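Local coordinates for protein Cwp19 (Clostridioides difficile, PDB 5OQ3) that is a cell-wall protein whose TIM-barrel glycoside hydrolase domain probably cleaves peptidoglycan, the whole protein possibly acting as an N-acetylmuramoyl-L-alanine amidase, at residues A[244-250]-A[273-278]; A[325-329]-A[365-369]. One frame throughout, in Å; residues are numbered along the deposited sequence.

Interaction 1 of 2, residues A[244-250]-A[273-278]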
# COMPACT_ATOMS: atom_id res chain seq x y z
N VAL A 244 4.19 3.12 4.77
CA VAL A 244 3.77 1.77 4.49
C VAL A 244 2.49 1.51 5.24
O VAL A 244 2.31 1.92 6.39
CB VAL A 244 4.88 0.75 4.96
CG1 VAL A 244 4.46 -0.68 4.71
CG2 VAL A 244 6.20 1.06 4.30
N SER A 245 1.62 0.75 4.56
CA SER A 245 0.37 0.30 5.13
C SER A 245 0.37 -1.22 5.30
O SER A 245 0.05 -1.95 4.35
CB SER A 245 -0.80 0.72 4.25
OG SER A 245 -2.05 0.33 4.74
N PRO A 246 0.76 -1.72 6.49
CA PRO A 246 0.74 -3.15 6.77
C PRO A 246 -0.63 -3.61 7.23
O PRO A 246 -1.54 -2.81 7.55
CB PRO A 246 1.78 -3.27 7.87
CG PRO A 246 1.51 -2.04 8.68
CD PRO A 246 1.17 -0.94 7.67
N ALA A 247 -0.74 -4.92 7.30
CA ALA A 247 -1.93 -5.52 7.90
C ALA A 247 -2.07 -5.03 9.38
O ALA A 247 -1.10 -4.61 10.03
CB ALA A 247 -1.82 -7.02 7.85
N GLY A 248 -3.29 -5.12 9.87
CA GLY A 248 -3.66 -4.48 11.12
C GLY A 248 -3.20 -5.13 12.42
O GLY A 248 -3.26 -4.49 13.48
N ILE A 249 -2.78 -6.39 12.35
CA ILE A 249 -2.21 -7.09 13.50
C ILE A 249 -0.72 -7.39 13.18
O ILE A 249 -0.39 -7.99 12.15
CB ILE A 249 -2.97 -8.39 13.84
CG1 ILE A 249 -4.38 -8.04 14.35
CG2 ILE A 249 -2.21 -9.22 14.86
CD1 ILE A 249 -5.30 -9.23 14.42
N TRP A 250 0.14 -6.97 14.10
CA TRP A 250 1.58 -7.22 14.06
C TRP A 250 1.89 -8.59 14.70
O TRP A 250 2.29 -9.53 13.98
CB TRP A 250 2.31 -6.07 14.75
CG TRP A 250 3.75 -6.32 14.96
CD1 TRP A 250 4.75 -6.32 14.00
CD2 TRP A 250 4.40 -6.61 16.21
NE1 TRP A 250 5.97 -6.59 14.59
CE2 TRP A 250 5.78 -6.81 15.93
CE3 TRP A 250 3.94 -6.81 17.51
CZ2 TRP A 250 6.70 -7.15 16.92
CZ3 TRP A 250 4.89 -7.10 18.51
CH2 TRP A 250 6.22 -7.28 18.20
N ALA A 273 6.56 -9.00 7.92
CA ALA A 273 6.42 -7.57 8.00
C ALA A 273 6.45 -7.18 9.47
O ALA A 273 5.47 -7.26 10.17
CB ALA A 273 5.12 -7.13 7.33
N ASP A 274 7.61 -6.78 9.92
CA ASP A 274 7.92 -6.50 11.31
C ASP A 274 7.71 -5.00 11.55
O ASP A 274 8.66 -4.22 11.67
CB ASP A 274 9.32 -6.95 11.67
CG ASP A 274 9.59 -6.88 13.16
OD1 ASP A 274 8.75 -6.34 13.93
OD2 ASP A 274 10.68 -7.36 13.55
N THR A 275 6.46 -4.61 11.62
CA THR A 275 6.12 -3.17 11.65
C THR A 275 6.75 -2.50 12.86
O THR A 275 7.17 -1.36 12.75
CB THR A 275 4.61 -3.01 11.69
OG1 THR A 275 4.06 -3.88 10.71
CG2 THR A 275 4.23 -1.57 11.45
N ARG A 276 6.82 -3.20 13.98
CA ARG A 276 7.46 -2.59 15.15
C ARG A 276 8.89 -2.22 14.86
O ARG A 276 9.34 -1.16 15.29
CB ARG A 276 7.35 -3.52 16.36
CG ARG A 276 8.15 -3.00 17.53
CD ARG A 276 7.97 -3.85 18.78
NE ARG A 276 6.64 -3.68 19.32
CZ ARG A 276 6.14 -4.39 20.33
NH1 ARG A 276 6.88 -5.32 20.92
NH2 ARG A 276 4.93 -4.15 20.78
N ALA A 277 9.65 -3.10 14.21
CA ALA A 277 11.03 -2.76 13.87
C ALA A 277 11.09 -1.56 12.97
O ALA A 277 12.00 -0.72 13.09
CB ALA A 277 11.69 -3.99 13.18
N TRP A 278 10.20 -1.44 12.01
CA TRP A 278 10.20 -0.32 11.10
C TRP A 278 10.05 0.97 11.89
O TRP A 278 10.70 1.98 11.59
CB TRP A 278 9.08 -0.41 10.08
CG TRP A 278 8.95 -1.66 9.32
CD1 TRP A 278 9.88 -2.65 9.13
CD2 TRP A 278 7.80 -2.05 8.59
NE1 TRP A 278 9.36 -3.66 8.39
CE2 TRP A 278 8.08 -3.30 8.01
CE3 TRP A 278 6.54 -1.46 8.36
CZ2 TRP A 278 7.13 -3.99 7.26
CZ3 TRP A 278 5.63 -2.13 7.61
CH2 TRP A 278 5.92 -3.36 7.04
O HOH W 1 1.51 -4.94 11.21

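Interaction 2 of 2, residues A[325-329]-A[365-369]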
# COMPACT_ATOMS: atom_id res chain seq x y z
N GLY A 325 -11.73 0.60 6.76
CA GLY A 325 -12.32 -0.37 5.85
C GLY A 325 -13.72 -0.13 5.37
O GLY A 325 -14.62 -0.99 5.53
N ILE A 326 -13.92 1.02 4.74
CA ILE A 326 -15.24 1.46 4.32
C ILE A 326 -15.84 0.58 3.23
O ILE A 326 -17.04 0.64 3.01
CB ILE A 326 -15.34 2.95 4.00
CG1 ILE A 326 -14.38 3.39 2.92
CG2 ILE A 326 -15.20 3.78 5.28
CD1 ILE A 326 -14.70 4.71 2.27
N TYR A 327 -15.02 -0.24 2.56
CA TYR A 327 -15.54 -1.24 1.64
C TYR A 327 -16.47 -2.26 2.31
O TYR A 327 -17.29 -2.89 1.65
CB TYR A 327 -14.38 -1.94 0.89
CG TYR A 327 -13.56 -2.87 1.76
CD1 TYR A 327 -12.50 -2.40 2.54
CD2 TYR A 327 -13.80 -4.24 1.76
CE1 TYR A 327 -11.74 -3.27 3.31
CE2 TYR A 327 -13.05 -5.11 2.53
CZ TYR A 327 -11.99 -4.63 3.29
OH TYR A 327 -11.20 -5.47 4.05
N LYS A 328 -16.31 -2.47 3.62
CA LYS A 328 -17.19 -3.39 4.36
C LYS A 328 -18.47 -2.66 4.73
O LYS A 328 -18.47 -1.77 5.58
CB LYS A 328 -16.50 -3.95 5.59
CG LYS A 328 -15.28 -4.80 5.31
CD LYS A 328 -14.85 -5.59 6.54
CE LYS A 328 -13.66 -6.47 6.26
NZ LYS A 328 -13.22 -7.19 7.47
N GLN A 329 -19.56 -3.09 4.09
CA GLN A 329 -20.87 -2.46 4.21
C GLN A 329 -21.98 -3.44 4.51
O GLN A 329 -23.09 -3.30 4.01
CB GLN A 329 -21.19 -1.70 2.92
CG GLN A 329 -20.19 -0.57 2.67
CD GLN A 329 -20.24 -0.05 1.26
OE1 GLN A 329 -21.23 -0.22 0.56
NE2 GLN A 329 -19.13 0.54 0.81
N LYS A 365 -13.65 4.40 -4.55
CA LYS A 365 -14.95 4.10 -5.15
C LYS A 365 -16.07 4.06 -4.12
O LYS A 365 -17.24 4.32 -4.44
CB LYS A 365 -14.89 2.79 -5.93
CG LYS A 365 -14.76 1.50 -5.12
CD LYS A 365 -14.80 0.31 -6.08
CE LYS A 365 -14.45 -1.00 -5.42
NZ LYS A 365 -15.45 -1.40 -4.40
N ASP A 366 -15.73 3.63 -2.90
CA ASP A 366 -16.78 3.49 -1.89
C ASP A 366 -17.33 4.85 -1.47
O ASP A 366 -18.51 4.99 -1.23
CB ASP A 366 -16.26 2.72 -0.69
CG ASP A 366 -15.89 1.31 -1.05
OD1 ASP A 366 -16.76 0.54 -1.51
OD2 ASP A 366 -14.73 0.93 -0.84
N ILE A 367 -16.44 5.84 -1.42
CA ILE A 367 -16.88 7.20 -1.19
C ILE A 367 -17.70 7.70 -2.39
O ILE A 367 -18.81 8.26 -2.20
CB ILE A 367 -15.66 8.13 -0.96
CG1 ILE A 367 -14.92 7.74 0.32
CG2 ILE A 367 -16.12 9.58 -0.85
CD1 ILE A 367 -13.57 8.38 0.51
N ALA A 368 -17.15 7.52 -3.59
CA ALA A 368 -17.85 7.98 -4.81
C ALA A 368 -19.25 7.39 -4.99
O ALA A 368 -20.14 8.09 -5.47
CB ALA A 368 -16.99 7.72 -6.05
N ASN A 369 -19.42 6.12 -4.61
CA ASN A 369 -20.65 5.38 -4.92
C ASN A 369 -21.70 5.45 -3.81
O ASN A 369 -22.79 4.92 -3.98
CB ASN A 369 -20.36 3.88 -5.18
CG ASN A 369 -19.51 3.64 -6.42
OD1 ASN A 369 -19.34 4.53 -7.25
ND2 ASN A 369 -18.94 2.43 -6.54
O HOH W 2 -19.96 2.58 -1.46

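Interaction 1 of 2, residues A[244-250]-A[273-278]
The loop that leaves barrel strand 241-244 folds back over the N-terminal turn of helix 275-280, with Trp250 as its main point of contact. The indole NE1 of Trp250 gives a hydrogen bond to Asp274 OD1 (2.9 Å, 155° at the hydrogen); Asp274 OD1 lies near the indole plane, while the N-H meets that oxygen on its anti side, tilted out of the carboxylate plane. Asp274 is the N-cap of the helix, and the same OD1 also takes a weak bond from Ala277 N, so one oxygen serves both the loop and the helix start. Arg276 lies over one face of the indole: its CB sits near the rim, and Arg276 NH1 comes within 3.4 Å of Trp250 CH2, guanidinium and ring being inclined by 34°. A bend at chi3 (-70°) folds the guanidinium over the six-membered ring, while Thr258 and Glu312 hold its nitrogens. At the strand end, Val244 CG1 meets Trp278 CZ3 at 3.4 Å and Pro246 CB rests on Thr275 OG1 at 3.7 Å. A water bridges that hydroxyl to Ala247 O, which it reaches at 2.9 Å. Here a capped helix packs against the long loop after the fifth strand of a TIM barrel.

Interaction 2 of 2, residues A[325-329]-A[365-369]
The Tyr327 ring carries the CG of its neighbour Lys328 on one face, and Tyr292 and Tyr334 each meet it edge-to-face; across the contact Tyr327 CA and CB, rather than the ring, meet Asp366, Tyr327 CB at 3.4 Å from Asp366 OD2. With CG between the backbone N and carbonyl carbon (chi1 71°), the ring swings away from helix 364-369. The Gln329 amide stands almost perpendicular to the Asp366 carboxylate, the planes being 83° apart, and its NE2 lies 3.3 Å from Asp366 OD1. Gln329 NE2 also gives a nearly straight hydrogen bond to Ile326 O (3.0 Å), which lies in the amide plane and folds the side chain back onto the turn that precedes it. Residues 325-328 form a type I beta turn directly after the seventh strand of the TIM barrel, and the turn faces the short helix that follows the eighth. A water accepts from Gln329 NE2 and donates to Asp366 O at 2.8 Å, joining turn to helix. Asp366 OD2 is bonded to Ser363 N, just ahead of the helix, while Lys365 NZ makes a long salt bridge with OD1. Alongside these polar groups, Ile326 CD1 reaches Ile367 CG1 at 3.6 Å, and Ile373 of helix 371-381 also packs against Ile367.

Overall arrangement
Interactions 1 and 2 follow one another along the chain, and both involve loops that leave the strands of the same closed eight-stranded barrel: the fifth strand for 244-250 and the seventh for 325-329. Their centres are about 24 Å apart and their nearest atoms about 10 Å, so they do not touch. The centre of interaction 1 lies about 12 Å from the centre of the folded chain, that of interaction 2 about 17 Å. Residues after the sixth strand, 286-287, reach towards both: Gln290 bonds to Ser245 and Pro246, and Tyr292 meets Tyr327 and Lys328. In TIM barrels the active site generally lies at the C-terminal strand ends, where both loops begin.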